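Local coordinates for putative 2OG-Fe(II) oxygenase family protein (Caulobacter crescentus CB15, PDB 3OOX), which probably uses iron(II), oxygen and 2-oxoglutarate in an ethene-forming reaction and in the oxidation of L-arginine to guanidine and glutamate semialdehyde, at residues S13-A16 with R21-Q24; V145-A150 with L155-F160; G232-R237 with Y275-L280. All blocks are in the same frame, centred on the assembly; numbering follows the deposited sequence.

Contact 1: S13-A16 with R21-Q24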
loop_
_atom_site.group_PDB
_atom_site.type_symbol
_atom_site.label_atom_id
_atom_site.label_comp_id
_atom_site.label_asym_id
_atom_site.label_seq_id
_atom_site.Cartn_x
_atom_site.Cartn_y
_atom_site.Cartn_z
ATOM N N SER A 13 -19.714 -5.404 3.594
ATOM C CA SER A 13 -20.842 -6.320 3.824
ATOM C C SER A 13 -21.437 -6.797 2.483
ATOM O O SER A 13 -22.023 -7.892 2.400
ATOM C CB SER A 13 -21.896 -5.636 4.708
ATOM O OG SER A 13 -22.525 -4.587 4.006
ATOM N N LEU A 14 -21.267 -6.001 1.425
ATOM C CA LEU A 14 -21.754 -6.346 0.110
ATOM C C LEU A 14 -20.968 -7.477 -0.550
ATOM O O LEU A 14 -21.466 -8.093 -1.485
ATOM C CB LEU A 14 -21.785 -5.128 -0.826
ATOM C CG LEU A 14 -22.714 -3.992 -0.375
ATOM C CD1 LEU A 14 -22.518 -2.792 -1.305
ATOM C CD2 LEU A 14 -24.215 -4.349 -0.276
ATOM N N TYR A 15 -19.737 -7.735 -0.103
ATOM C CA TYR A 15 -18.930 -8.806 -0.685
ATOM C C TYR A 15 -19.692 -10.140 -0.634
ATOM O O TYR A 15 -19.749 -10.835 -1.640
ATOM C CB TYR A 15 -17.574 -8.881 0.026
ATOM C CG TYR A 15 -16.704 -10.057 -0.387
ATOM C CD1 TYR A 15 -15.813 -9.952 -1.442
ATOM C CD2 TYR A 15 -16.764 -11.259 0.306
ATOM C CE1 TYR A 15 -15.002 -11.059 -1.810
ATOM C CE2 TYR A 15 -15.961 -12.334 -0.031
ATOM C CZ TYR A 15 -15.091 -12.240 -1.083
ATOM O OH TYR A 15 -14.320 -13.359 -1.419
ATOM N N ALA A 16 -20.298 -10.449 0.511
ATOM C CA ALA A 16 -21.160 -11.634 0.671
ATOM C C ALA A 16 -22.601 -11.347 0.256
ATOM O O ALA A 16 -23.236 -12.191 -0.381
ATOM C CB ALA A 16 -21.119 -12.135 2.126
ATOM N N ARG A 21 -22.971 -6.028 -6.999
ATOM C CA ARG A 21 -22.951 -4.613 -6.664
ATOM C C ARG A 21 -21.604 -4.135 -6.050
ATOM O O ARG A 21 -21.113 -3.037 -6.372
ATOM C CB ARG A 21 -24.114 -4.317 -5.724
ATOM C CG ARG A 21 -24.102 -2.942 -5.105
ATOM C CD ARG A 21 -25.326 -2.755 -4.251
ATOM N NE ARG A 21 -25.204 -1.537 -3.453
ATOM C CZ ARG A 21 -25.841 -1.307 -2.310
ATOM N NH1 ARG A 21 -26.705 -2.202 -1.817
ATOM N NH2 ARG A 21 -25.610 -0.175 -1.656
ATOM N N PHE A 22 -21.032 -4.955 -5.162
ATOM C CA PHE A 22 -19.731 -4.693 -4.567
ATOM C C PHE A 22 -18.687 -4.427 -5.653
ATOM O O PHE A 22 -17.998 -3.405 -5.630
ATOM C CB PHE A 22 -19.315 -5.884 -3.687
ATOM C CG PHE A 22 -18.006 -5.687 -2.937
ATOM C CD1 PHE A 22 -17.888 -4.706 -1.946
ATOM C CD2 PHE A 22 -16.919 -6.505 -3.194
ATOM C CE1 PHE A 22 -16.718 -4.549 -1.256
ATOM C CE2 PHE A 22 -15.747 -6.332 -2.503
ATOM C CZ PHE A 22 -15.659 -5.349 -1.529
ATOM N N ALA A 23 -18.570 -5.350 -6.597
ATOM C CA ALA A 23 -17.608 -5.235 -7.686
ATOM C C ALA A 23 -17.877 -4.006 -8.559
ATOM O O ALA A 23 -16.955 -3.268 -8.887
ATOM C CB ALA A 23 -17.593 -6.518 -8.529
ATOM N N GLN A 24 -19.124 -3.746 -8.914
ATOM C CA GLN A 24 -19.435 -2.521 -9.682
ATOM C C GLN A 24 -19.064 -1.226 -8.947
ATOM O O GLN A 24 -18.441 -0.342 -9.533
ATOM C CB GLN A 24 -20.919 -2.465 -10.056
ATOM C CG GLN A 24 -21.345 -1.193 -10.824
ATOM C CD GLN A 24 -20.548 -0.929 -12.108
ATOM O OE1 GLN A 24 -20.177 -1.853 -12.842
ATOM N NE2 GLN A 24 -20.295 0.353 -12.385
#
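Tyr15 turns the edge of its ring toward the face of Phe22, giving an offset edge-to-face pair with the centroids of the Tyr15 and Phe22 rings 5.9 Å apart and the planes at 89°. The corner of Tyr15 that leads is CD1, 3.8 Å from Phe22 CE2, which itself lies near the plane of the tyrosine ring. Just behind it, Tyr15 CB sits over the same phenylalanine face as a CH-pi donor, 4.1 Å from the centroid of the Phe22 ring. Phe22 reaches this place because its CG is anti to the backbone N (chi1 -176°), which sends the ring across the gap to the short helix 13-17.

Leu14 takes the other end of the interface. Its CB packs against Phe22 CB at 3.9 Å, while its two methyls turn to Arg21. The arginine chain runs extended from CG to NE and lays one face of its guanidinium against the leucine: Leu14 CD1 is 3.7 Å from Arg21 NE, and Leu14 CD2 is 3.6 Å from Arg21 NH1. Arg21 NE also forms a salt bridge with Glu25, and Tyr15 OH bonds to Glu147.

No hydrogen bond joins the two segments. Helix 13-17 therefore folds back on the start of helix 19-33 through apolar and ring contacts, with the buried Phe22 at the inner end and the exposed Arg21 at the outer one. Across the interface Tyr15 offers its ring edge and CB, and Arg21 the face of its guanidinium, while their polar bonds go to partners beyond it.

Contact 2: V145-A150 with L155-F160. With EDO (1,2-ethanediol), chain J.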
loop_
_atom_site.group_PDB
_atom_site.type_symbol
_atom_site.label_atom_id
_atom_site.label_comp_id
_atom_site.label_asym_id
_atom_site.label_seq_id
_atom_site.Cartn_x
_atom_site.Cartn_y
_atom_site.Cartn_z
ATOM N N VAL A 145 -10.566 -7.855 -2.533
ATOM C CA VAL A 145 -10.690 -6.658 -3.353
ATOM C C VAL A 145 -10.344 -6.961 -4.815
ATOM O O VAL A 145 -11.006 -6.491 -5.745
ATOM C CB VAL A 145 -9.785 -5.527 -2.768
ATOM C CG1 VAL A 145 -9.712 -4.351 -3.719
ATOM C CG2 VAL A 145 -10.319 -5.113 -1.373
ATOM N N LEU A 146 -9.326 -7.781 -5.029
ATOM C CA LEU A 146 -8.938 -8.154 -6.372
ATOM C C LEU A 146 -10.016 -9.004 -7.045
ATOM O O LEU A 146 -10.193 -8.928 -8.262
ATOM C CB LEU A 146 -7.569 -8.851 -6.397
ATOM C CG LEU A 146 -6.417 -7.855 -6.244
ATOM C CD1 LEU A 146 -5.153 -8.640 -5.831
ATOM C CD2 LEU A 146 -6.182 -7.030 -7.512
ATOM N N GLU A 147 -10.716 -9.817 -6.262
ATOM C CA GLU A 147 -11.893 -10.517 -6.841
ATOM C C GLU A 147 -12.916 -9.546 -7.432
ATOM O O GLU A 147 -13.465 -9.794 -8.497
ATOM C CB GLU A 147 -12.571 -11.388 -5.807
ATOM C CG GLU A 147 -11.806 -12.602 -5.330
ATOM C CD GLU A 147 -12.570 -13.318 -4.224
ATOM O OE1 GLU A 147 -13.553 -14.035 -4.539
ATOM O OE2 GLU A 147 -12.220 -13.158 -3.044
ATOM N N ALA A 148 -13.200 -8.476 -6.691
ATOM C CA ALA A 148 -14.116 -7.460 -7.140
ATOM C C ALA A 148 -13.570 -6.776 -8.393
ATOM O O ALA A 148 -14.296 -6.563 -9.372
ATOM C CB ALA A 148 -14.376 -6.485 -6.045
ATOM N N ILE A 149 -12.286 -6.437 -8.376
ATOM C CA ILE A 149 -11.642 -5.833 -9.550
ATOM C C ILE A 149 -11.736 -6.750 -10.788
ATOM O O ILE A 149 -12.068 -6.296 -11.889
ATOM C CB ILE A 149 -10.180 -5.422 -9.238
ATOM C CG1 ILE A 149 -10.181 -4.257 -8.227
ATOM C CG2 ILE A 149 -9.457 -5.055 -10.509
ATOM C CD1 ILE A 149 -8.788 -3.961 -7.679
ATOM N N ALA A 150 -11.450 -8.026 -10.598
ATOM C CA ALA A 150 -11.564 -9.036 -11.682
ATOM C C ALA A 150 -12.980 -9.078 -12.286
ATOM O O ALA A 150 -13.153 -8.965 -13.502
ATOM C CB ALA A 150 -11.137 -10.398 -11.154
ATOM N N LEU A 155 -13.572 -10.353 -15.988
ATOM C CA LEU A 155 -12.709 -11.514 -15.871
ATOM C C LEU A 155 -13.342 -12.560 -14.943
ATOM O O LEU A 155 -14.271 -12.255 -14.194
ATOM C CB LEU A 155 -11.321 -11.114 -15.300
ATOM C CG LEU A 155 -10.533 -9.994 -16.022
ATOM C CD1 LEU A 155 -9.264 -9.682 -15.253
ATOM C CD2 LEU A 155 -10.174 -10.328 -17.488
ATOM N N GLU A 156 -12.801 -13.772 -14.965
ATOM C CA GLU A 156 -13.119 -14.769 -13.941
ATOM C C GLU A 156 -12.894 -14.170 -12.553
ATOM O O GLU A 156 -11.907 -13.466 -12.334
ATOM C CB GLU A 156 -12.265 -16.027 -14.101
ATOM C CG GLU A 156 -12.603 -16.817 -15.334
ATOM C CD GLU A 156 -14.000 -17.402 -15.304
ATOM O OE1 GLU A 156 -14.350 -18.038 -14.285
ATOM O OE2 GLU A 156 -14.743 -17.226 -16.299
ATOM N N ARG A 157 -13.809 -14.437 -11.624
ATOM C CA ARG A 157 -13.710 -13.856 -10.275
ATOM C C ARG A 157 -12.378 -14.160 -9.588
ATOM O O ARG A 157 -11.876 -13.344 -8.825
ATOM C CB ARG A 157 -14.884 -14.320 -9.400
ATOM C CG ARG A 157 -14.864 -13.764 -7.995
ATOM C CD ARG A 157 -16.157 -14.092 -7.255
ATOM N NE ARG A 157 -16.027 -13.830 -5.839
ATOM C CZ ARG A 157 -17.018 -13.816 -4.969
ATOM N NH1 ARG A 157 -18.271 -14.026 -5.363
ATOM N NH2 ARG A 157 -16.751 -13.598 -3.698
ATOM N N ASP A 158 -11.848 -15.357 -9.814
ATOM C CA ASP A 158 -10.576 -15.787 -9.239
ATOM C C ASP A 158 -9.347 -15.491 -10.103
ATOM O O ASP A 158 -8.269 -16.009 -9.806
ATOM C CB ASP A 158 -10.592 -17.270 -8.861
ATOM C CG ASP A 158 -10.680 -18.197 -10.057
ATOM O OD1 ASP A 158 -10.918 -17.717 -11.194
ATOM O OD2 ASP A 158 -10.551 -19.429 -9.855
ATOM N N PHE A 159 -9.497 -14.625 -11.099
ATOM C CA PHE A 159 -8.390 -14.305 -12.028
ATOM C C PHE A 159 -7.072 -14.013 -11.332
ATOM O O PHE A 159 -5.998 -14.450 -11.795
ATOM C CB PHE A 159 -8.772 -13.130 -12.929
ATOM C CG PHE A 159 -7.686 -12.673 -13.848
ATOM C CD1 PHE A 159 -6.742 -11.716 -13.435
ATOM C CD2 PHE A 159 -7.583 -13.178 -15.130
ATOM C CE1 PHE A 159 -5.731 -11.302 -14.304
ATOM C CE2 PHE A 159 -6.572 -12.757 -15.977
ATOM C CZ PHE A 159 -5.645 -11.827 -15.551
ATOM N N PHE A 160 -7.122 -13.188 -10.286
ATOM C CA PHE A 160 -5.897 -12.713 -9.672
ATOM C C PHE A 160 -5.255 -13.728 -8.757
ATOM O O PHE A 160 -4.112 -13.550 -8.388
ATOM C CB PHE A 160 -6.122 -11.392 -8.944
ATOM C CG PHE A 160 -6.322 -10.255 -9.873
ATOM C CD1 PHE A 160 -5.248 -9.753 -10.612
ATOM C CD2 PHE A 160 -7.590 -9.713 -10.039
ATOM C CE1 PHE A 160 -5.431 -8.735 -11.490
ATOM C CE2 PHE A 160 -7.785 -8.683 -10.929
ATOM C CZ PHE A 160 -6.687 -8.193 -11.650
HETATM C C1 EDO J . -8.207 -18.433 -13.321
HETATM O O1 EDO J . -9.216 -17.428 -13.265
HETATM C C2 EDO J . -7.135 -18.134 -12.287
HETATM O O2 EDO J . -7.597 -18.506 -10.981
#
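Phe160 lays its ring under the methyl CD2 of Leu146, which stands 3.9 Å from the centroid of the Phe160 ring and only 10° off its normal, a CH-pi contact over the middle of the face. The opposite face is covered by CD1 of Phe159, so the ring is clamped between an aliphatic and an aromatic neighbour. Its CG is anti to its own carbonyl carbon (chi1 -72°), which brings CD2 to within 3.2 Å of Leu146 O, a carbonyl that already accepts the helical bond from Ala150 N. That same Ala150 N lies at the edge of the ring.

Ala150 is small enough to let the returning chain come close: Ala150 CB is 3.4 Å from Glu156 O and 4.0 Å from Phe159 CB. Leu155 N ties the backbones together with a 2.9 Å hydrogen bond to Ala150 O. Beyond it the chain makes a type I beta turn from Glu156 to Phe159. An ethanediol, probably from the crystallisation liquor, bonds to the carboxylate and carbonyl of Asp158 there.

On the more exposed flank, Arg157 stretches back along the helix to form a salt bridge, its NE 2.8 Å from Glu147 OE1. That oxygen is approached on its anti side but well out of the carboxylate plane, and the carboxylate and guanidinium planes are 34° apart; a second bond to the same OE1, from Arg157 NH2, is weak. Glu147 OE2 is bonded to Tyr15 OH, and Phe19 adds a cation-pi contact to Arg157.

Helix 127-152 is thus followed directly by a loop that folds back on its last turns. Phe159 and Phe160 reach Leu238 of helix 233-238, Ala148 faces helix 19-33, and Leu146 and Ile149 rest on Ile197 of strand 197-201.

Contact 3: G232-R237 with Y275-L280. With EDO (1,2-ethanediol), chain G.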
loop_
_atom_site.group_PDB
_atom_site.type_symbol
_atom_site.label_atom_id
_atom_site.label_comp_id
_atom_site.label_asym_id
_atom_site.label_seq_id
_atom_site.Cartn_x
_atom_site.Cartn_y
_atom_site.Cartn_z
ATOM N N GLY A 232 -1.975 0.366 -8.208
ATOM C CA GLY A 232 -0.575 0.657 -8.453
ATOM C C GLY A 232 -0.200 0.403 -9.901
ATOM O O GLY A 232 -0.995 -0.162 -10.686
ATOM N N ASP A 233 1.036 0.749 -10.239
ATOM C CA ASP A 233 1.446 0.746 -11.618
ATOM C C ASP A 233 1.380 -0.657 -12.248
ATOM O O ASP A 233 1.140 -0.725 -13.463
ATOM C CB ASP A 233 2.876 1.256 -11.765
ATOM C CG ASP A 233 3.015 2.735 -11.485
ATOM O OD1 ASP A 233 1.996 3.461 -11.375
ATOM O OD2 ASP A 233 4.171 3.172 -11.374
HETATM N N MSE A 234 1.631 -1.731 -11.503
HETATM C CA MSE A 234 1.576 -3.080 -12.095
HETATM C C MSE A 234 0.183 -3.374 -12.628
HETATM O O MSE A 234 0.031 -3.932 -13.725
HETATM C CB MSE A 234 1.962 -4.163 -11.074
HETATM C CG MSE A 234 3.420 -4.241 -10.741
HETATM SE SE MSE A 234 3.767 -5.471 -9.263
HETATM C CE MSE A 234 5.675 -5.312 -9.160
ATOM N N LEU A 235 -0.854 -3.011 -11.865
ATOM C CA LEU A 235 -2.217 -3.300 -12.267
ATOM C C LEU A 235 -2.649 -2.327 -13.351
ATOM O O LEU A 235 -3.378 -2.699 -14.292
ATOM C CB LEU A 235 -3.126 -3.244 -11.046
ATOM C CG LEU A 235 -4.606 -3.529 -11.229
ATOM C CD1 LEU A 235 -4.856 -4.845 -11.980
ATOM C CD2 LEU A 235 -5.331 -3.573 -9.869
ATOM N N GLU A 236 -2.214 -1.064 -13.254
ATOM C CA GLU A 236 -2.455 -0.096 -14.329
ATOM C C GLU A 236 -1.930 -0.660 -15.650
ATOM O O GLU A 236 -2.653 -0.629 -16.676
ATOM C CB GLU A 236 -1.802 1.264 -14.014
ATOM C CG GLU A 236 -1.961 2.306 -15.120
ATOM C CD GLU A 236 -1.216 3.580 -14.800
ATOM O OE1 GLU A 236 0.023 3.521 -14.729
ATOM O OE2 GLU A 236 -1.887 4.605 -14.601
ATOM N N ARG A 237 -0.715 -1.214 -15.634
ATOM C CA ARG A 237 -0.117 -1.726 -16.871
ATOM C C ARG A 237 -0.881 -2.947 -17.393
ATOM O O ARG A 237 -1.186 -3.032 -18.602
ATOM C CB ARG A 237 1.353 -2.048 -16.657
ATOM C CG ARG A 237 2.018 -2.709 -17.855
ATOM C CD ARG A 237 3.517 -2.655 -17.769
ATOM N NE ARG A 237 4.100 -3.414 -18.878
ATOM C CZ ARG A 237 5.277 -3.176 -19.437
ATOM N NH1 ARG A 237 6.054 -2.163 -19.037
ATOM N NH2 ARG A 237 5.706 -3.967 -20.437
ATOM N N TYR A 275 5.285 -13.638 -12.370
ATOM C CA TYR A 275 4.040 -13.432 -13.097
ATOM C C TYR A 275 4.327 -12.544 -14.309
ATOM O O TYR A 275 4.858 -11.436 -14.167
ATOM C CB TYR A 275 2.993 -12.765 -12.227
ATOM C CG TYR A 275 1.728 -12.430 -12.975
ATOM C CD1 TYR A 275 0.954 -13.420 -13.528
ATOM C CD2 TYR A 275 1.278 -11.116 -13.090
ATOM C CE1 TYR A 275 -0.202 -13.137 -14.199
ATOM C CE2 TYR A 275 0.117 -10.820 -13.741
ATOM C CZ TYR A 275 -0.632 -11.827 -14.295
ATOM O OH TYR A 275 -1.811 -11.526 -14.965
ATOM N N GLU A 276 4.000 -13.043 -15.505
ATOM C CA GLU A 276 4.144 -12.260 -16.716
ATOM C C GLU A 276 2.916 -11.357 -16.850
ATOM O O GLU A 276 1.745 -11.811 -16.933
ATOM C CB GLU A 276 4.273 -13.146 -17.962
ATOM C CG GLU A 276 4.316 -12.309 -19.231
ATOM C CD GLU A 276 4.456 -13.137 -20.516
ATOM O OE1 GLU A 276 3.445 -13.704 -20.949
ATOM O OE2 GLU A 276 5.554 -13.191 -21.068
ATOM N N ILE A 277 3.195 -10.054 -16.818
ATOM C CA ILE A 277 2.204 -9.033 -17.057
ATOM C C ILE A 277 2.081 -8.856 -18.561
ATOM O O ILE A 277 2.993 -8.339 -19.218
ATOM C CB ILE A 277 2.569 -7.663 -16.368
ATOM C CG1 ILE A 277 2.803 -7.858 -14.869
ATOM C CG2 ILE A 277 1.507 -6.600 -16.657
ATOM C CD1 ILE A 277 3.386 -6.610 -14.210
ATOM N N LYS A 278 0.947 -9.300 -19.085
ATOM C CA LYS A 278 0.625 -9.236 -20.503
ATOM C C LYS A 278 -0.759 -8.595 -20.630
ATOM O O LYS A 278 -1.718 -8.979 -19.958
ATOM C CB LYS A 278 0.674 -10.633 -21.127
ATOM C CG LYS A 278 0.225 -10.662 -22.583
ATOM C CD LYS A 278 0.407 -12.054 -23.186
ATOM C CE LYS A 278 0.065 -12.045 -24.672
ATOM N NZ LYS A 278 -1.371 -11.693 -24.920
ATOM N N THR A 279 -0.851 -7.577 -21.482
ATOM C CA THR A 279 -2.034 -6.721 -21.501
ATOM C C THR A 279 -3.318 -7.519 -21.647
ATOM O O THR A 279 -3.425 -8.402 -22.519
ATOM C CB THR A 279 -1.955 -5.698 -22.644
ATOM O OG1 THR A 279 -0.620 -5.150 -22.690
ATOM C CG2 THR A 279 -3.040 -4.608 -22.456
ATOM N N LEU A 280 -4.306 -7.205 -20.814
ATOM C CA LEU A 280 -5.605 -7.871 -20.919
ATOM C C LEU A 280 -6.215 -7.522 -22.269
ATOM O O LEU A 280 -6.363 -6.350 -22.627
ATOM C CB LEU A 280 -6.531 -7.440 -19.790
ATOM C CG LEU A 280 -6.099 -7.829 -18.365
ATOM C CD1 LEU A 280 -7.037 -7.201 -17.359
ATOM C CD2 LEU A 280 -6.054 -9.346 -18.184
HETATM C C1 EDO G . 9.086 -2.669 -22.045
HETATM O O1 EDO G . 8.042 -3.632 -21.852
HETATM C C2 EDO G . 8.828 -1.427 -21.199
HETATM O O2 EDO G . 8.807 -1.747 -19.801
HETATM O O HOH W 1 0.315 -4.936 -20.056
HETATM O O HOH W 2 3.018 -5.684 -20.026
#
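In this cupin-type fold, the double-stranded beta-helix of the 2-oxoglutarate oxygenases, strand 227-231 of the main sheet runs into the short helix 233-238, and Met234 and Arg237 on that helix meet Ile277 of the small two-stranded ribbon 276-277/296-297. Gly232 is the N-cap, its carbonyl taking the first helical bond from Glu236 N.

The direct contact is purely aliphatic. Ile277 points toward the helix, and its CG2 lies 4.1 Å from Arg237 CG, the two side chains crossing at about a right angle. Its other branch ends in CD1, 4.2 Å from Met234 CG in the conformer described here, one of two deposited for this selenomethionine, whose side chain also packs on Phe301 and Leu302 of helix 298-309.

Arg237 sets its CG anti to the backbone N (chi1 174°) and stays extended to NE, so the guanidinium passes beyond the isoleucine. There an ethanediol, probably from the crystallisation liquor, spans its two terminal nitrogens: Arg237 NH2 gives a nearly straight bond of 2.8 Å (170°) to ethanediol O1, and Arg237 NH1 one to O2. Gln304 holds the diol as well.

Polar links between the segments go through water instead. Water 2 lies at the edge of the guanidinium, accepting from Arg237 NE and donating to Ile277 O. Water 1 joins the helix backbone to a side chain, giving one hydrogen to Arg237 O at 2.8 Å and the other to Thr279 OG1, also at 2.8 Å, the hydroxyl that is bonded to Asp290.

The three contacts follow one another in space, with contact 2 touching both of the others. Contact 1 joins contact 2 through Tyr15 OH, 2.7 Å from Glu147 OE2 in a probable hydrogen bond, and through Phe22 CE2, 3.8 Å from Ala148 CB. Contact 2 meets contact 3 through aliphatic and aromatic groups: Phe159 CZ is 3.6 Å from Leu280 CD2, and Phe160 CZ is 3.8 Å from Leu235 CD1. Contacts 1 and 3 do not touch, their centres lying about 24 Å apart and their nearest atoms about 12 Å. All three centres are 16 to 21 Å from the centre of the chain.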